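Local coordinates for fosfomycin resistance protein FosX (Mesorhizobium loti, PDB 1R9C) that catalyses the hydration of the antibiotic fosfomycin as a manganese-dependent homodimer and so confers resistance to it, at residues Met18-Ile21 with Leu22-Val25; Glu30-Ser34 with Asp35-Phe39; Asp76-Phe79 with Asp80-Ala83. One frame throughout, in Å; residues are numbered along the deposited sequence.

Contact 1. Residues Met18-Ile21 with Leu22-Val25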
ATOM      1  N   MET A  18      -7.842  -3.583 -14.480  1.00 21.78           N
ATOM      2  CA  MET A  18      -7.115  -2.867 -13.423  1.00 21.57           C
ATOM      3  C   MET A  18      -6.302  -1.708 -14.032  1.00 21.01           C
ATOM      4  O   MET A  18      -6.229  -0.644 -13.435  1.00 21.54           O
ATOM      5  CB  MET A  18      -6.216  -3.813 -12.625  1.00 21.81           C
ATOM      6  CG  MET A  18      -5.476  -3.125 -11.467  1.00 21.81           C
ATOM      7  SD  MET A  18      -6.613  -2.408 -10.241  1.00 23.55           S
ATOM      8  CE  MET A  18      -5.462  -2.276  -8.853  1.00 21.83           C
ATOM      9  N   THR A  19      -5.698  -1.928 -15.203  1.00 20.66           N
ATOM     10  CA  THR A  19      -4.978  -0.892 -15.936  1.00 19.58           C
ATOM     11  C   THR A  19      -5.918   0.317 -16.141  1.00 20.97           C
ATOM     12  O   THR A  19      -5.538   1.475 -15.887  1.00 19.63           O
ATOM     13  CB  THR A  19      -4.487  -1.456 -17.304  1.00 20.31           C
ATOM     14  OG1 THR A  19      -3.463  -2.443 -17.081  1.00 20.12           O
ATOM     15  CG2 THR A  19      -3.814  -0.380 -18.145  1.00 19.48           C
ATOM     16  N   ARG A  20      -7.151   0.033 -16.592  1.00 21.07           N
ATOM     17  CA  ARG A  20      -8.104   1.095 -16.902  1.00 22.00           C
ATOM     18  C   ARG A  20      -8.506   1.854 -15.632  1.00 22.04           C
ATOM     19  O   ARG A  20      -8.607   3.079 -15.643  1.00 22.57           O
ATOM     20  CB  ARG A  20      -9.299   0.564 -17.703  1.00 22.12           C
ATOM     21  CG  ARG A  20      -8.882  -0.125 -19.037  1.00 24.38           C
ATOM     22  CD  ARG A  20      -7.836   0.657 -19.928  1.00 28.25           C
ATOM     23  NE  ARG A  20      -7.434  -0.077 -21.143  1.00 35.18           N
ATOM     24  CZ  ARG A  20      -6.331   0.177 -21.874  1.00 37.68           C
ATOM     25  NH1 ARG A  20      -5.497   1.156 -21.497  1.00 37.58           N
ATOM     26  NH2 ARG A  20      -6.060  -0.544 -22.987  1.00 35.15           N
ATOM     27  N   ILE A  21      -8.719   1.121 -14.543  1.00 21.18           N
ATOM     28  CA  ILE A  21      -8.951   1.741 -13.233  1.00 21.94           C
ATOM     29  C   ILE A  21      -7.794   2.667 -12.827  1.00 21.78           C
ATOM     30  O   ILE A  21      -8.031   3.825 -12.486  1.00 21.90           O
ATOM     31  CB  ILE A  21      -9.250   0.655 -12.143  1.00 21.27           C
ATOM     32  CG1 ILE A  21     -10.578  -0.052 -12.471  1.00 22.54           C
ATOM     33  CG2 ILE A  21      -9.274   1.285 -10.767  1.00 21.53           C
ATOM     34  CD1 ILE A  21     -10.827  -1.378 -11.704  1.00 22.16           C
ATOM     35  N   LEU A  22      -6.547   2.178 -12.870  1.00 21.66           N
ATOM     36  CA  LEU A  22      -5.441   2.993 -12.383  1.00 20.35           C
ATOM     37  C   LEU A  22      -5.228   4.206 -13.292  1.00 20.99           C
ATOM     38  O   LEU A  22      -4.892   5.294 -12.817  1.00 20.90           O
ATOM     39  CB  LEU A  22      -4.163   2.151 -12.266  1.00 21.41           C
ATOM     40  CG  LEU A  22      -4.156   1.032 -11.226  1.00 21.79           C
ATOM     41  CD1 LEU A  22      -2.935   0.117 -11.458  1.00 20.50           C
ATOM     42  CD2 LEU A  22      -4.101   1.658  -9.816  1.00 24.77           C
ATOM     43  N   GLU A  23      -5.452   4.029 -14.597  1.00 19.59           N
ATOM     44  CA  GLU A  23      -5.326   5.138 -15.537  1.00 20.11           C
ATOM     45  C   GLU A  23      -6.497   6.129 -15.374  1.00 20.91           C
ATOM     46  O   GLU A  23      -6.295   7.352 -15.385  1.00 19.63           O
ATOM     47  CB  GLU A  23      -5.268   4.625 -16.981  1.00 19.65           C
ATOM     48  CG  GLU A  23      -3.939   3.943 -17.300  1.00 19.64           C
ATOM     49  CD  GLU A  23      -3.920   3.318 -18.688  1.00 25.26           C
ATOM     50  OE1 GLU A  23      -4.970   3.313 -19.362  1.00 24.78           O
ATOM     51  OE2 GLU A  23      -2.851   2.830 -19.100  1.00 26.32           O
ATOM     52  N   GLY A  24      -7.695   5.580 -15.178  1.00 20.98           N
ATOM     53  CA  GLY A  24      -8.918   6.366 -15.160  1.00 21.65           C
ATOM     54  C   GLY A  24      -9.009   7.191 -13.884  1.00 22.39           C
ATOM     55  O   GLY A  24      -9.371   8.372 -13.947  1.00 23.49           O
ATOM     56  N   VAL A  25      -8.682   6.584 -12.745  1.00 21.87           N
ATOM     57  CA  VAL A  25      -8.823   7.273 -11.453  1.00 21.96           C
ATOM     58  C   VAL A  25      -7.583   8.095 -11.129  1.00 22.45           C
ATOM     59  O   VAL A  25      -7.714   9.262 -10.755  1.00 22.31           O
ATOM     60  CB  VAL A  25      -9.189   6.337 -10.270  1.00 21.96           C
ATOM     61  CG1 VAL A  25      -9.387   7.123  -9.000  1.00 22.50           C
ATOM     62  CG2 VAL A  25     -10.454   5.594 -10.534  1.00 20.70           C
TER
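Arg20 and Glu23 form a salt bridge one turn apart on helix 15-26. Arg20 NH1 donates to Glu23 OE1 at 3.1 Å. The acceptor lies in the guanidinium plane, at its edge. NH1 meets the oxygen on its syn side, 23° out of the carboxylate plane. The guanidinium and carboxylate planes are 48° apart. The two side chains run side by side and point the same way. Arg20 gets there by a bend at chi2, beyond which its chain straightens. The other carboxylate oxygen, Glu23 OE2, rests 3.5 Å from the methyl CG2 of Thr19. That methyl is turned to the Glu23 side with CG2 opposite the backbone N. The hydroxyl OG1 of Thr19 bonds instead to Leu15 O and Lys45 NZ.

On the buried side the contact is apolar. Met18 CG approaches Leu22 CD1 at 4.1 Å, and the two chains cross obliquely. Both side chains also pack on Ile56 of strand 52-58, and Leu22 reaches Phe47 of strand 44-49. Ile21 and Val25 meet more loosely, CG2 to CG2 at 4.5 Å. Ile21 also touches Leu91 and Asp112.

Four backbone bonds join each residue to the one four places on. They include Leu22 N to Met18 O at 2.9 Å and Val25 N to Ile21 O at 2.8 Å. Gly24 N to Arg20 O is more bent, with an angle of 143° at the hydrogen.

This is a regular amphipathic alpha-helix. Its apolar face packs on the beta-sheet of a glyoxalase-type (VOC) fold, and its Arg20-Glu23 pair lies on the more exposed side.

Contact 2. Residues Glu30-Ser34 with Asp35-Phe39; sequences EVYAS and DTEQF
Tyr32 and Glu37 meet through a side-chain hydrogen bond. Tyr32 OH donates to Glu37 OE2 at 2.4 Å, so short that the exact separation is doubtful. The carboxylate oxygen sits at the ring edge, near the ring plane. Ring and carboxylate planes are 62° apart, and the side chains cross at about a right angle. Glu37 CG lies beside the backbone N (chi1 -58°) and the chain is extended beyond it; together these bring the carboxylate to the tyrosine.

Backbone oxygens hold the turn. Ala33 O accepts from both Thr36 N and Thr36 OG1, each at 3.1 Å and from the same face of the carbonyl. Thr36 OG1 is placed beside its own backbone N, where both donors can reach one oxygen. Glu37 N donates to Ser34 O at 2.9 Å, from above the carbonyl plane.

Water 1 spans the next pair. It lies 2.7 Å from Ser34 OG and 3.0 Å from Asp35 OD1, one of more acceptors than it can serve at once. Ser34 OG also bonds to Glu44 N, and Asp35 OD2 forms a salt bridge with Arg43.

Aromatic and apolar packing places the tyrosine. Its ring meets that of Phe46, which faces both Val31 and Tyr32 in a classic beta bulge, and it packs on Leu128 of the second subunit.

The polar grip thus fixes the start of the loop after strand 29-33. The Ser34 link reaches the backbone of Glu44, the inferred proton acceptor, so this turn may help to position that residue.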
ATOM      1  N   GLU A  30       1.589   3.569 -17.358  1.00 24.91           N
ATOM      2  CA  GLU A  30       2.183   2.238 -17.456  1.00 24.85           C
ATOM      3  C   GLU A  30       3.623   2.357 -17.924  1.00 24.20           C
ATOM      4  O   GLU A  30       3.897   2.914 -19.001  1.00 24.73           O
ATOM      5  CB  GLU A  30       1.377   1.344 -18.398  1.00 25.24           C
ATOM      6  CG  GLU A  30       1.741  -0.140 -18.345  1.00 26.86           C
ATOM      7  CD  GLU A  30       1.003  -0.936 -19.402  1.00 27.16           C
ATOM      8  OE1 GLU A  30       1.655  -1.691 -20.165  1.00 27.56           O
ATOM      9  OE2 GLU A  30      -0.230  -0.792 -19.484  1.00 23.70           O
ATOM     10  N   VAL A  31       4.545   1.840 -17.122  1.00 22.99           N
ATOM     11  CA  VAL A  31       5.979   1.867 -17.481  1.00 22.75           C
ATOM     12  C   VAL A  31       6.572   0.494 -17.825  1.00 22.80           C
ATOM     13  O   VAL A  31       7.716   0.403 -18.291  1.00 22.69           O
ATOM     14  CB  VAL A  31       6.837   2.567 -16.404  1.00 21.83           C
ATOM     15  CG1 VAL A  31       6.333   4.032 -16.156  1.00 23.59           C
ATOM     16  CG2 VAL A  31       6.808   1.816 -15.111  1.00 23.86           C
ATOM     17  N   TYR A  32       5.822  -0.576 -17.572  1.00 22.97           N
ATOM     18  CA  TYR A  32       6.342  -1.923 -17.826  1.00 23.17           C
ATOM     19  C   TYR A  32       5.200  -2.907 -17.936  1.00 22.64           C
ATOM     20  O   TYR A  32       4.226  -2.809 -17.181  1.00 22.99           O
ATOM     21  CB  TYR A  32       7.259  -2.378 -16.684  1.00 23.48           C
ATOM     22  CG  TYR A  32       7.680  -3.852 -16.749  1.00 25.34           C
ATOM     23  CD1 TYR A  32       8.735  -4.269 -17.580  1.00 26.04           C
ATOM     24  CD2 TYR A  32       7.018  -4.823 -15.980  1.00 26.80           C
ATOM     25  CE1 TYR A  32       9.129  -5.628 -17.631  1.00 27.68           C
ATOM     26  CE2 TYR A  32       7.414  -6.184 -16.027  1.00 27.92           C
ATOM     27  CZ  TYR A  32       8.453  -6.567 -16.841  1.00 28.88           C
ATOM     28  OH  TYR A  32       8.808  -7.899 -16.870  1.00 30.78           O
ATOM     29  N   ALA A  33       5.349  -3.858 -18.865  1.00 21.13           N
ATOM     30  CA  ALA A  33       4.460  -5.013 -18.963  1.00 21.05           C
ATOM     31  C   ALA A  33       5.276  -6.263 -19.279  1.00 21.24           C
ATOM     32  O   ALA A  33       6.012  -6.309 -20.272  1.00 20.65           O
ATOM     33  CB  ALA A  33       3.351  -4.789 -20.033  1.00 21.40           C
ATOM     34  N   SER A  34       5.142  -7.280 -18.433  1.00 21.24           N
ATOM     35  CA  SER A  34       5.826  -8.548 -18.656  1.00 22.40           C
ATOM     36  C   SER A  34       5.387  -9.235 -19.954  1.00 23.38           C
ATOM     37  O   SER A  34       6.118 -10.054 -20.491  1.00 22.51           O
ATOM     38  CB  SER A  34       5.678  -9.473 -17.448  1.00 21.75           C
ATOM     39  OG  SER A  34       4.352  -9.926 -17.331  1.00 23.38           O
ATOM     40  N   ASP A  35       4.216  -8.873 -20.474  1.00 25.65           N
ATOM     41  CA  ASP A  35       3.753  -9.371 -21.795  1.00 27.50           C
ATOM     42  C   ASP A  35       4.625  -8.988 -23.004  1.00 28.28           C
ATOM     43  O   ASP A  35       4.550  -9.637 -24.069  1.00 27.88           O
ATOM     44  CB  ASP A  35       2.308  -8.923 -22.044  1.00 28.23           C
ATOM     45  CG  ASP A  35       1.304  -9.846 -21.392  1.00 30.78           C
ATOM     46  OD1 ASP A  35       1.642 -11.026 -21.142  1.00 32.49           O
ATOM     47  OD2 ASP A  35       0.159  -9.473 -21.060  1.00 35.17           O
ATOM     48  N   THR A  36       5.445  -7.945 -22.857  1.00 29.37           N
ATOM     49  CA  THR A  36       6.453  -7.596 -23.874  1.00 31.15           C
ATOM     50  C   THR A  36       7.578  -8.647 -23.942  1.00 31.96           C
ATOM     51  O   THR A  36       8.443  -8.596 -24.823  1.00 32.80           O
ATOM     52  CB  THR A  36       7.023  -6.165 -23.629  1.00 30.98           C
ATOM     53  OG1 THR A  36       5.965  -5.279 -23.229  1.00 31.46           O
ATOM     54  CG2 THR A  36       7.507  -5.539 -24.934  1.00 32.15           C
ATOM     55  N   GLU A  37       7.544  -9.620 -23.030  1.00 33.03           N
ATOM     56  CA  GLU A  37       8.529 -10.707 -22.987  1.00 33.48           C
ATOM     57  C   GLU A  37       8.035 -12.000 -23.647  1.00 33.35           C
ATOM     58  O   GLU A  37       6.840 -12.302 -23.644  1.00 33.29           O
ATOM     59  CB  GLU A  37       8.929 -11.006 -21.535  1.00 33.90           C
ATOM     60  CG  GLU A  37       9.511  -9.814 -20.786  1.00 35.59           C
ATOM     61  CD  GLU A  37       9.810 -10.097 -19.316  1.00 39.04           C
ATOM     62  OE1 GLU A  37       9.865 -11.290 -18.900  1.00 40.15           O
ATOM     63  OE2 GLU A  37      10.005  -9.109 -18.569  1.00 39.16           O
ATOM     64  N   GLN A  38       8.964 -12.768 -24.205  1.00 32.98           N
ATOM     65  CA  GLN A  38       8.633 -14.090 -24.736  1.00 32.40           C
ATOM     66  C   GLN A  38       8.540 -15.075 -23.571  1.00 32.00           C
ATOM     67  O   GLN A  38       9.200 -14.878 -22.542  1.00 32.53           O
ATOM     68  CB  GLN A  38       9.680 -14.549 -25.751  1.00 32.29           C
ATOM     69  N   PHE A  39       7.715 -16.114 -23.732  1.00 30.89           N
ATOM     70  CA  PHE A  39       7.540 -17.172 -22.727  1.00 29.85           C
ATOM     71  C   PHE A  39       7.726 -16.685 -21.263  1.00 28.85           C
ATOM     72  O   PHE A  39       8.568 -17.203 -20.537  1.00 29.27           O
ATOM     73  CB  PHE A  39       8.485 -18.353 -23.001  1.00 29.66           C
ATOM     74  CG  PHE A  39       8.340 -18.973 -24.372  1.00 30.58           C
ATOM     75  CD1 PHE A  39       9.084 -18.499 -25.453  1.00 30.63           C
ATOM     76  CD2 PHE A  39       7.499 -20.063 -24.572  1.00 30.45           C
ATOM     77  CE1 PHE A  39       8.965 -19.081 -26.718  1.00 31.16           C
ATOM     78  CE2 PHE A  39       7.375 -20.655 -25.835  1.00 30.87           C
ATOM     79  CZ  PHE A  39       8.110 -20.163 -26.907  1.00 30.88           C
TER
HETATM   80  O   HOH W   1       3.805 -11.868 -19.192  1.00 34.91           O

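Contact 3. Residues Asp76-Phe79 with Asp80-Ala83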
ATOM      1  N   ASP A  76      -9.159  19.716  -2.370  1.00 22.29           N
ATOM      2  CA  ASP A  76     -10.599  19.816  -2.151  1.00 23.49           C
ATOM      3  C   ASP A  76     -11.417  20.239  -3.381  1.00 22.98           C
ATOM      4  O   ASP A  76     -12.563  19.786  -3.547  1.00 22.58           O
ATOM      5  CB  ASP A  76     -10.927  20.737  -0.969  1.00 24.34           C
ATOM      6  CG  ASP A  76     -12.318  20.484  -0.424  1.00 27.95           C
ATOM      7  OD1 ASP A  76     -13.134  21.412  -0.488  1.00 30.50           O
ATOM      8  OD2 ASP A  76     -12.691  19.379   0.059  1.00 30.92           O
ATOM      9  N   ALA A  77     -10.832  21.087  -4.235  1.00 22.35           N
ATOM     10  CA  ALA A  77     -11.522  21.594  -5.426  1.00 22.41           C
ATOM     11  C   ALA A  77     -11.836  20.500  -6.449  1.00 22.08           C
ATOM     12  O   ALA A  77     -12.756  20.652  -7.257  1.00 21.94           O
ATOM     13  CB  ALA A  77     -10.717  22.731  -6.094  1.00 22.48           C
ATOM     14  N   ASP A  78     -11.083  19.406  -6.413  1.00 21.55           N
ATOM     15  CA  ASP A  78     -11.252  18.323  -7.382  1.00 21.56           C
ATOM     16  C   ASP A  78     -12.141  17.206  -6.844  1.00 21.91           C
ATOM     17  O   ASP A  78     -12.327  16.195  -7.508  1.00 22.33           O
ATOM     18  CB  ASP A  78      -9.899  17.727  -7.774  1.00 21.86           C
ATOM     19  CG  ASP A  78      -8.993  18.724  -8.456  1.00 22.31           C
ATOM     20  OD1 ASP A  78      -9.498  19.738  -8.955  1.00 22.89           O
ATOM     21  OD2 ASP A  78      -7.762  18.552  -8.546  1.00 24.26           O
ATOM     22  N   PHE A  79     -12.694  17.384  -5.649  1.00 22.04           N
ATOM     23  CA  PHE A  79     -13.489  16.315  -5.037  1.00 22.24           C
ATOM     24  C   PHE A  79     -14.613  15.814  -5.976  1.00 22.30           C
ATOM     25  O   PHE A  79     -14.726  14.623  -6.219  1.00 21.58           O
ATOM     26  CB  PHE A  79     -14.054  16.780  -3.689  1.00 22.88           C
ATOM     27  CG  PHE A  79     -14.822  15.724  -2.954  1.00 23.31           C
ATOM     28  CD1 PHE A  79     -14.186  14.921  -2.008  1.00 27.52           C
ATOM     29  CD2 PHE A  79     -16.168  15.553  -3.179  1.00 25.31           C
ATOM     30  CE1 PHE A  79     -14.888  13.936  -1.304  1.00 28.19           C
ATOM     31  CE2 PHE A  79     -16.887  14.566  -2.475  1.00 28.80           C
ATOM     32  CZ  PHE A  79     -16.240  13.763  -1.543  1.00 26.67           C
ATOM     33  N   ASP A  80     -15.428  16.720  -6.503  1.00 21.88           N
ATOM     34  CA  ASP A  80     -16.534  16.300  -7.359  1.00 22.82           C
ATOM     35  C   ASP A  80     -16.078  15.668  -8.687  1.00 22.63           C
ATOM     36  O   ASP A  80     -16.638  14.673  -9.111  1.00 20.85           O
ATOM     37  CB  ASP A  80     -17.530  17.438  -7.576  1.00 23.14           C
ATOM     38  CG  ASP A  80     -18.288  17.806  -6.298  1.00 24.67           C
ATOM     39  OD1 ASP A  80     -18.497  16.956  -5.406  1.00 25.56           O
ATOM     40  OD2 ASP A  80     -18.711  18.946  -6.100  1.00 26.12           O
ATOM     41  N   ARG A  81     -15.053  16.245  -9.315  1.00 23.36           N
ATOM     42  CA  ARG A  81     -14.353  15.637 -10.459  1.00 24.53           C
ATOM     43  C   ARG A  81     -13.918  14.189 -10.223  1.00 23.83           C
ATOM     44  O   ARG A  81     -14.092  13.302 -11.087  1.00 23.02           O
ATOM     45  CB  ARG A  81     -13.076  16.435 -10.717  1.00 25.66           C
ATOM     46  CG  ARG A  81     -12.774  16.736 -12.155  1.00 30.29           C
ATOM     47  CD  ARG A  81     -12.043  18.071 -12.320  1.00 34.18           C
ATOM     48  NE  ARG A  81     -12.956  19.189 -12.434  1.00 35.81           N
ATOM     49  CZ  ARG A  81     -12.980  20.242 -11.615  1.00 36.64           C
ATOM     50  NH1 ARG A  81     -12.129  20.335 -10.593  1.00 34.10           N
ATOM     51  NH2 ARG A  81     -13.860  21.208 -11.830  1.00 33.26           N
ATOM     52  N   TYR A  82     -13.276  13.948  -9.080  1.00 23.41           N
ATOM     53  CA  TYR A  82     -12.805  12.601  -8.796  1.00 22.70           C
ATOM     54  C   TYR A  82     -13.946  11.631  -8.536  1.00 22.90           C
ATOM     55  O   TYR A  82     -13.860  10.467  -8.887  1.00 23.49           O
ATOM     56  CB  TYR A  82     -11.810  12.591  -7.629  1.00 22.96           C
ATOM     57  CG  TYR A  82     -10.426  12.842  -8.135  1.00 22.47           C
ATOM     58  CD1 TYR A  82      -9.871  14.119  -8.071  1.00 24.84           C
ATOM     59  CD2 TYR A  82      -9.704  11.822  -8.755  1.00 22.49           C
ATOM     60  CE1 TYR A  82      -8.612  14.374  -8.578  1.00 25.29           C
ATOM     61  CE2 TYR A  82      -8.443  12.052  -9.269  1.00 24.67           C
ATOM     62  CZ  TYR A  82      -7.890  13.325  -9.153  1.00 25.12           C
ATOM     63  OH  TYR A  82      -6.647  13.602  -9.650  1.00 27.74           O
ATOM     64  N   ALA A  83     -15.014  12.116  -7.921  1.00 23.02           N
ATOM     65  CA  ALA A  83     -16.180  11.284  -7.674  1.00 23.73           C
ATOM     66  C   ALA A  83     -16.798  10.853  -9.017  1.00 24.86           C
ATOM     67  O   ALA A  83     -17.235   9.695  -9.181  1.00 24.45           O
ATOM     68  CB  ALA A  83     -17.184  12.060  -6.837  1.00 23.15           C
TER
HETATM   69  O   HOH W   2     -15.135  19.682  -5.550  1.00 37.47           O
HETATM   70  O   HOH W   3     -14.335  18.980  -8.825  1.00 34.01           O
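Asp78 and Arg81 form a salt bridge where helix 79-89 begins. Two residues earlier, Asp76 is linked to Asp80 through water 2, which donates to Asp76 O and accepts from Asp80 N at 3.1 Å. Asp76 OD2 forms a salt bridge with Arg105. At Ala77 a second water repeats the pattern: water 3 donates to Ala77 O at 2.8 Å and accepts from Arg81 N at 2.9 Å. The same water lies over one face of the Arg81 guanidinium.

Asp78 OD1 meets Arg81 NH1 at 3.2 Å, with a weak hydrogen bond. The carboxylate oxygen is at the guanidinium edge, but the two planes are 79° apart. Asp78 OD2 bonds weakly to Met1 N of the second subunit, which also bonds Tyr82 OH. Asp78 CB touches the Tyr82 ring edge, 3.6 Å from CD1. Asp78 O accepts from Tyr82 N at 2.9 Å.

Phe79 O accepts from Ala83 N at 3.0 Å. With CG opposite the backbone N (chi1 -177°), the Phe79 ring has Asp80 OD1 at its edge, 3.5 Å from CD2. Arg105 makes a cation-pi contact with this ring.

Two waters thus satisfy the backbone N-H groups of Asp80 and Arg81. The acidic Asp78 would probably interact favourably with the helix dipole.

In the fold
Contacts 1 and 2 follow each other in the chain, through helix 15-26 and strand 29-33. Their centres are 18 Å apart, yet Thr19 CG2 and Glu30 OE2 touch at 3.8 Å. Lys45 ties them further, bonding to Thr19 OG1 and Glu30 OE2. Contact 3 lies on the far side of the chain's centre from contact 2, with nearest atoms about 15 Å apart. It joins contact 1 where Val25 O packs 3.2 Å from Tyr82 CE2. Contacts 2 and 3 both meet the second subunit. The Tyr32 side chain is about 4 Å from that of Glu44, the inferred proton acceptor; that of Phe79 is about 8 Å from that of Glu118, a manganese ligand. Each lies about 12 Å from a bound manganese ion, not necessarily the same one.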